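PDB 4QK0: GH127 beta-L-arabinofuranoside from Geobacillus stearothermophilus, which probably hydrolyses terminal beta-L-arabinofuranosyl linkages, as a family 127 glycoside hydrolase. Local coordinates for residues D28-E33 / N416-I421; V86-E91 / I424-Y429. All blocks are in the same frame, centred on the assembly; numbering follows the deposited sequence.

Interaction 1 (D28-E33 / N416-I421); sequences DVVRHE and NLARLI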
loop_
_atom_site.group_PDB
_atom_site.type_symbol
_atom_site.label_atom_id
_atom_site.label_comp_id
_atom_site.label_asym_id
_atom_site.label_seq_id
_atom_site.Cartn_x
_atom_site.Cartn_y
_atom_site.Cartn_z
ATOM N N ASP A 28 26.451 24.256 -11.393
ATOM C CA ASP A 28 27.243 23.844 -12.544
ATOM C C ASP A 28 26.633 22.682 -13.264
ATOM O O ASP A 28 26.624 22.649 -14.502
ATOM C CB ASP A 28 28.686 23.514 -12.137
ATOM C CG ASP A 28 29.469 24.780 -11.675
ATOM O OD1 ASP A 28 29.042 25.911 -12.026
ATOM O OD2 ASP A 28 30.513 24.652 -10.962
ATOM N N VAL A 29 26.126 21.714 -12.496
ATOM C CA VAL A 29 25.424 20.576 -13.098
ATOM C C VAL A 29 24.181 21.034 -13.829
ATOM O O VAL A 29 23.888 20.575 -14.951
ATOM C CB VAL A 29 25.076 19.514 -12.037
ATOM C CG1 VAL A 29 24.041 18.550 -12.562
ATOM C CG2 VAL A 29 26.340 18.760 -11.635
ATOM N N VAL A 30 23.400 21.908 -13.214
ATOM C CA VAL A 30 22.204 22.403 -13.923
ATOM C C VAL A 30 22.567 23.133 -15.208
ATOM O O VAL A 30 21.895 22.991 -16.238
ATOM C CB VAL A 30 21.382 23.352 -12.995
ATOM C CG1 VAL A 30 20.320 24.106 -13.775
ATOM C CG2 VAL A 30 20.700 22.574 -11.908
ATOM N N ARG A 31 23.638 23.930 -15.145
ATOM C CA ARG A 31 24.049 24.758 -16.284
ATOM C C ARG A 31 24.611 23.935 -17.422
ATOM O O ARG A 31 24.288 24.194 -18.587
ATOM C CB ARG A 31 25.096 25.810 -15.848
ATOM C CG ARG A 31 25.570 26.730 -17.014
ATOM C CD ARG A 31 26.584 27.759 -16.537
ATOM N NE ARG A 31 25.824 28.860 -15.970
ATOM C CZ ARG A 31 25.804 29.228 -14.705
ATOM N NH1 ARG A 31 26.569 28.632 -13.813
ATOM N NH2 ARG A 31 25.024 30.235 -14.355
ATOM N N HIS A 32 25.449 22.947 -17.103
ATOM C CA HIS A 32 26.141 22.210 -18.167
ATOM C C HIS A 32 25.453 20.940 -18.606
ATOM O O HIS A 32 25.565 20.587 -19.754
ATOM C CB HIS A 32 27.578 21.940 -17.772
ATOM C CG HIS A 32 28.355 23.195 -17.564
ATOM N ND1 HIS A 32 29.022 23.482 -16.389
ATOM C CD2 HIS A 32 28.501 24.288 -18.358
ATOM C CE1 HIS A 32 29.579 24.679 -16.483
ATOM N NE2 HIS A 32 29.275 25.192 -17.665
ATOM N N GLU A 33 24.689 20.289 -17.731
ATOM C CA GLU A 33 23.996 19.045 -18.079
ATOM C C GLU A 33 22.486 19.206 -18.188
ATOM O O GLU A 33 21.894 18.886 -19.216
ATOM C CB GLU A 33 24.337 17.972 -17.035
ATOM C CG GLU A 33 23.495 16.704 -17.147
ATOM C CD GLU A 33 23.689 15.979 -18.485
ATOM O OE1 GLU A 33 22.677 15.501 -19.076
ATOM O OE2 GLU A 33 24.870 15.884 -18.929
ATOM N N ASN A 416 11.892 21.714 -13.251
ATOM C CA ASN A 416 11.493 22.096 -11.932
ATOM C C ASN A 416 12.685 22.144 -11.002
ATOM O O ASN A 416 12.904 23.201 -10.415
ATOM C CB ASN A 416 10.312 21.296 -11.404
ATOM C CG ASN A 416 9.058 22.166 -11.188
ATOM O OD1 ASN A 416 8.117 22.079 -11.970
ATOM N ND2 ASN A 416 9.051 23.014 -10.138
ATOM N N LEU A 417 13.479 21.086 -10.832
ATOM C CA LEU A 417 14.649 21.214 -9.933
ATOM C C LEU A 417 15.640 22.249 -10.406
ATOM O O LEU A 417 16.214 22.948 -9.618
ATOM C CB LEU A 417 15.428 19.945 -9.764
ATOM C CG LEU A 417 15.182 19.134 -8.499
ATOM C CD1 LEU A 417 15.976 17.839 -8.639
ATOM C CD2 LEU A 417 15.577 19.847 -7.211
ATOM N N ALA A 418 15.841 22.323 -11.692
ATOM C CA ALA A 418 16.732 23.327 -12.256
ATOM C C ALA A 418 16.364 24.740 -11.803
ATOM O O ALA A 418 17.254 25.502 -11.459
ATOM C CB ALA A 418 16.693 23.278 -13.766
ATOM N N ARG A 419 15.078 25.111 -11.863
ATOM C CA ARG A 419 14.717 26.498 -11.539
ATOM C C ARG A 419 14.947 26.796 -10.086
ATOM O O ARG A 419 15.388 27.894 -9.772
ATOM C CB ARG A 419 13.321 26.883 -11.984
ATOM C CG ARG A 419 12.177 26.215 -11.269
ATOM C CD ARG A 419 10.870 26.704 -11.875
ATOM N NE ARG A 419 9.729 26.119 -11.206
ATOM C CZ ARG A 419 8.614 26.758 -10.886
ATOM N NH1 ARG A 419 8.459 28.059 -11.143
ATOM N NH2 ARG A 419 7.637 26.086 -10.278
ATOM N N LEU A 420 14.759 25.820 -9.204
ATOM C CA LEU A 420 15.098 26.042 -7.807
ATOM C C LEU A 420 16.609 26.159 -7.534
ATOM O O LEU A 420 17.101 27.103 -6.851
ATOM C CB LEU A 420 14.528 24.934 -6.935
ATOM C CG LEU A 420 14.917 25.019 -5.461
ATOM C CD1 LEU A 420 14.386 26.312 -4.860
ATOM C CD2 LEU A 420 14.342 23.856 -4.690
ATOM N N ILE A 421 17.367 25.185 -8.031
ATOM C CA ILE A 421 18.793 25.135 -7.762
ATOM C C ILE A 421 19.428 26.385 -8.314
ATOM O O ILE A 421 20.303 26.981 -7.684
ATOM C CB ILE A 421 19.419 23.874 -8.411
ATOM C CG1 ILE A 421 19.095 22.631 -7.560
ATOM C CG2 ILE A 421 20.920 24.002 -8.527
ATOM C CD1 ILE A 421 19.454 21.332 -8.225
#

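Interaction 2 (V86-E91 / I424-Y429); sequences VAYLLE and IGHYIY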
loop_
_atom_site.group_PDB
_atom_site.type_symbol
_atom_site.label_atom_id
_atom_site.label_comp_id
_atom_site.label_asym_id
_atom_site.label_seq_id
_atom_site.Cartn_x
_atom_site.Cartn_y
_atom_site.Cartn_z
ATOM N N VAL A 86 16.671 29.289 -17.049
ATOM C CA VAL A 86 17.708 29.925 -17.874
ATOM C C VAL A 86 17.937 31.357 -17.396
ATOM O O VAL A 86 19.065 31.757 -17.207
ATOM C CB VAL A 86 17.303 29.874 -19.367
ATOM C CG1 VAL A 86 18.035 30.921 -20.172
ATOM C CG2 VAL A 86 17.573 28.495 -19.950
ATOM N N ALA A 87 16.845 32.074 -17.136
ATOM C CA ALA A 87 16.906 33.397 -16.483
ATOM C C ALA A 87 17.776 33.426 -15.277
ATOM O O ALA A 87 18.676 34.285 -15.156
ATOM C CB ALA A 87 15.515 33.859 -16.110
ATOM N N TYR A 88 17.583 32.461 -14.367
ATOM C CA TYR A 88 18.397 32.443 -13.150
ATOM C C TYR A 88 19.827 32.107 -13.462
ATOM O O TYR A 88 20.749 32.592 -12.777
ATOM C CB TYR A 88 17.851 31.470 -12.096
ATOM C CG TYR A 88 16.421 31.753 -11.674
ATOM C CD1 TYR A 88 16.001 33.038 -11.384
ATOM C CD2 TYR A 88 15.504 30.726 -11.545
ATOM C CE1 TYR A 88 14.695 33.299 -10.974
ATOM C CE2 TYR A 88 14.193 30.973 -11.159
ATOM C CZ TYR A 88 13.795 32.260 -10.866
ATOM O OH TYR A 88 12.497 32.500 -10.503
ATOM N N LEU A 89 20.040 31.250 -14.458
ATOM C CA LEU A 89 21.417 30.915 -14.822
ATOM C C LEU A 89 22.167 32.150 -15.330
ATOM O O LEU A 89 23.352 32.355 -15.006
ATOM C CB LEU A 89 21.451 29.818 -15.868
ATOM C CG LEU A 89 21.133 28.447 -15.252
ATOM C CD1 LEU A 89 21.041 27.421 -16.370
ATOM C CD2 LEU A 89 22.156 27.994 -14.263
ATOM N N LEU A 90 21.475 32.951 -16.130
ATOM C CA LEU A 90 22.046 34.172 -16.673
ATOM C C LEU A 90 22.354 35.236 -15.642
ATOM O O LEU A 90 23.191 36.070 -15.914
ATOM C CB LEU A 90 21.134 34.766 -17.740
ATOM C CG LEU A 90 20.930 33.903 -18.986
ATOM C CD1 LEU A 90 19.909 34.514 -19.921
ATOM C CD2 LEU A 90 22.234 33.671 -19.742
ATOM N N GLU A 91 21.686 35.242 -14.488
ATOM C CA GLU A 91 22.055 36.141 -13.383
ATOM C C GLU A 91 23.426 35.833 -12.831
ATOM O O GLU A 91 24.050 36.713 -12.265
ATOM C CB GLU A 91 21.099 36.019 -12.195
ATOM C CG GLU A 91 19.744 36.670 -12.363
ATOM C CD GLU A 91 18.913 36.696 -11.081
ATOM O OE1 GLU A 91 19.060 35.778 -10.240
ATOM O OE2 GLU A 91 18.094 37.639 -10.906
ATOM N N ILE A 424 19.056 29.380 -6.094
ATOM C CA ILE A 424 19.298 29.150 -4.694
ATOM C C ILE A 424 19.760 30.435 -3.996
ATOM O O ILE A 424 19.457 30.660 -2.812
ATOM C CB ILE A 424 20.301 27.987 -4.470
ATOM C CG1 ILE A 424 20.524 27.694 -2.993
ATOM C CG2 ILE A 424 21.646 28.281 -5.038
ATOM C CD1 ILE A 424 19.321 27.059 -2.351
ATOM N N GLY A 425 20.491 31.268 -4.713
ATOM C CA GLY A 425 21.000 32.510 -4.167
ATOM C C GLY A 425 19.939 33.433 -3.629
ATOM O O GLY A 425 20.179 34.155 -2.673
ATOM N N HIS A 426 18.741 33.347 -4.184
ATOM C CA HIS A 426 17.622 34.180 -3.769
ATOM C C HIS A 426 17.054 33.765 -2.414
ATOM O O HIS A 426 16.240 34.476 -1.883
ATOM C CB HIS A 426 16.448 34.056 -4.709
ATOM C CG HIS A 426 16.701 34.497 -6.105
ATOM N ND1 HIS A 426 17.967 34.532 -6.636
ATOM C CD2 HIS A 426 15.858 34.840 -7.112
ATOM C CE1 HIS A 426 17.904 34.920 -7.893
ATOM N NE2 HIS A 426 16.637 35.113 -8.205
ATOM N N TYR A 427 17.450 32.613 -1.863
ATOM C CA TYR A 427 16.876 32.150 -0.600
ATOM C C TYR A 427 17.800 32.349 0.600
ATOM O O TYR A 427 17.412 32.086 1.730
ATOM C CB TYR A 427 16.466 30.639 -0.695
ATOM C CG TYR A 427 15.407 30.389 -1.730
ATOM C CD1 TYR A 427 15.727 30.377 -3.095
ATOM C CD2 TYR A 427 14.082 30.239 -1.379
ATOM C CE1 TYR A 427 14.753 30.193 -4.075
ATOM C CE2 TYR A 427 13.103 30.056 -2.348
ATOM C CZ TYR A 427 13.456 30.023 -3.689
ATOM O OH TYR A 427 12.508 29.832 -4.650
ATOM N N ILE A 428 19.037 32.725 0.373
ATOM C CA ILE A 428 20.001 32.786 1.478
ATOM C C ILE A 428 19.688 33.956 2.422
ATOM O O ILE A 428 19.771 33.797 3.639
ATOM C CB ILE A 428 21.425 32.918 0.929
ATOM C CG1 ILE A 428 21.766 31.705 0.057
ATOM C CG2 ILE A 428 22.445 33.007 2.052
ATOM C CD1 ILE A 428 23.040 31.853 -0.723
ATOM N N TYR A 429 19.411 35.119 1.836
ATOM C CA TYR A 429 19.299 36.402 2.595
ATOM C C TYR A 429 17.966 37.046 2.349
ATOM O O TYR A 429 17.347 36.810 1.321
ATOM C CB TYR A 429 20.404 37.411 2.177
ATOM C CG TYR A 429 21.845 36.902 2.302
ATOM C CD1 TYR A 429 22.512 36.887 3.520
ATOM C CD2 TYR A 429 22.529 36.466 1.189
ATOM C CE1 TYR A 429 23.810 36.412 3.619
ATOM C CE2 TYR A 429 23.831 36.008 1.283
ATOM C CZ TYR A 429 24.461 35.975 2.493
ATOM O OH TYR A 429 25.779 35.501 2.559
#

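Interaction 1 (D28-E33 / N416-I421)
V30 meets A418 and I421 where helix 22-42 packs against helix 413-422. The contact is small and wholly apolar, burying 131 Å² in total. No hydrogen bond joins the two segments. Along D28-E33, V30 is the residue that reaches across, and its two methyls have different partners. With CG1 anti to the backbone N (chi1 168°) and CG2 anti to the carbonyl carbon, the methyls diverge, CG1 to A418 and CG2 to I421. V30 CG1 lies 3.7 Å from A418 CB and 4.0 Å from A418 CA. The short alanine lets the helices come close here, with V30 CA only 5.8 Å from A418 CA. V30 CG2 goes to I421, one turn further along the second helix, and stands 3.7 Å from I421 CG2. It also touches I421 CB at 3.9 Å. The delta methyl lies slightly further off, with I421 CD1 at 4.1 Å from V30 CG2. The valine and isoleucine side chains cross obliquely, and their branches meet methyl to methyl. R31 follows and turns to a different neighbour, the end of helix 76-92, where its NH2 is hydrogen-bonded to OG1 of T92. The backbone widens into a pi-type turn at 30-33, while E33 N still bonds V29 O at 2.9 Å. All three touching residues are buried. I35 of helix 22-42 extends the apolar patch, touching both V30 and A418, and Y26 and I27 of that helix touch I421. This is plain helix-to-helix packing between the first helix, 22-42, and the last, 413-422, of the catalytic domain, consistent with the (alpha/alpha)6 barrel of the six-hairpin glycosidases.

Interaction 2 (V86-E91 / I424-Y429)
Y88 and H426 both have CG anti to the carbonyl carbon, with chi1 near -60°, and these torsions bring the two rings together. E91 has the same first torsion and then runs extended (chi2 -172°), which carries its carboxylate to the edge of the H426 ring. The contact belongs to the helical catalytic domain, probably an (alpha/alpha)6 barrel. It joins the last turns of helix 76-92 to the linker between helix 413-422 and strand 429-431. The ring centroids of Y88 and H426 are 5.3 Å apart, with planes at 80°. The approach is oblique, and the two side chains cross at about a right angle. E91 and H426 come from opposite directions. R345 of helix 334-350 also touches H426 and makes a cation-pi contact with the Y427 ring. The linker is tightened by a turn, with Y427 N bonded to I424 O at 3.0 Å. The phenol of Y88 is held within its own helix: its OH is hydrogen-bonded to OE2 of E84.

How the interactions relate
The centres of interactions 1 and 2 lie 11 Å apart, and the contacts touch directly. Helix 413-422 supplies one side of interaction 1 and leads into the linker of interaction 2. Helix 22-42 reaches helix 76-92 through R31 NH2, 2.8 Å from L89 O in a probable hydrogen bond. V30 CG1 also comes within 4.3 Å of L89 CD1. R419 O packs 3.3 Å from Y88 CD2, and L420 CD1 sits 4.0 Å from Y427 CE1. E84 links the two contacts as well: the glutamate that also holds Y88 forms a salt bridge with R419 through its OE1. The three helices and the linker thus pack as one neighbourhood of the catalytic domain.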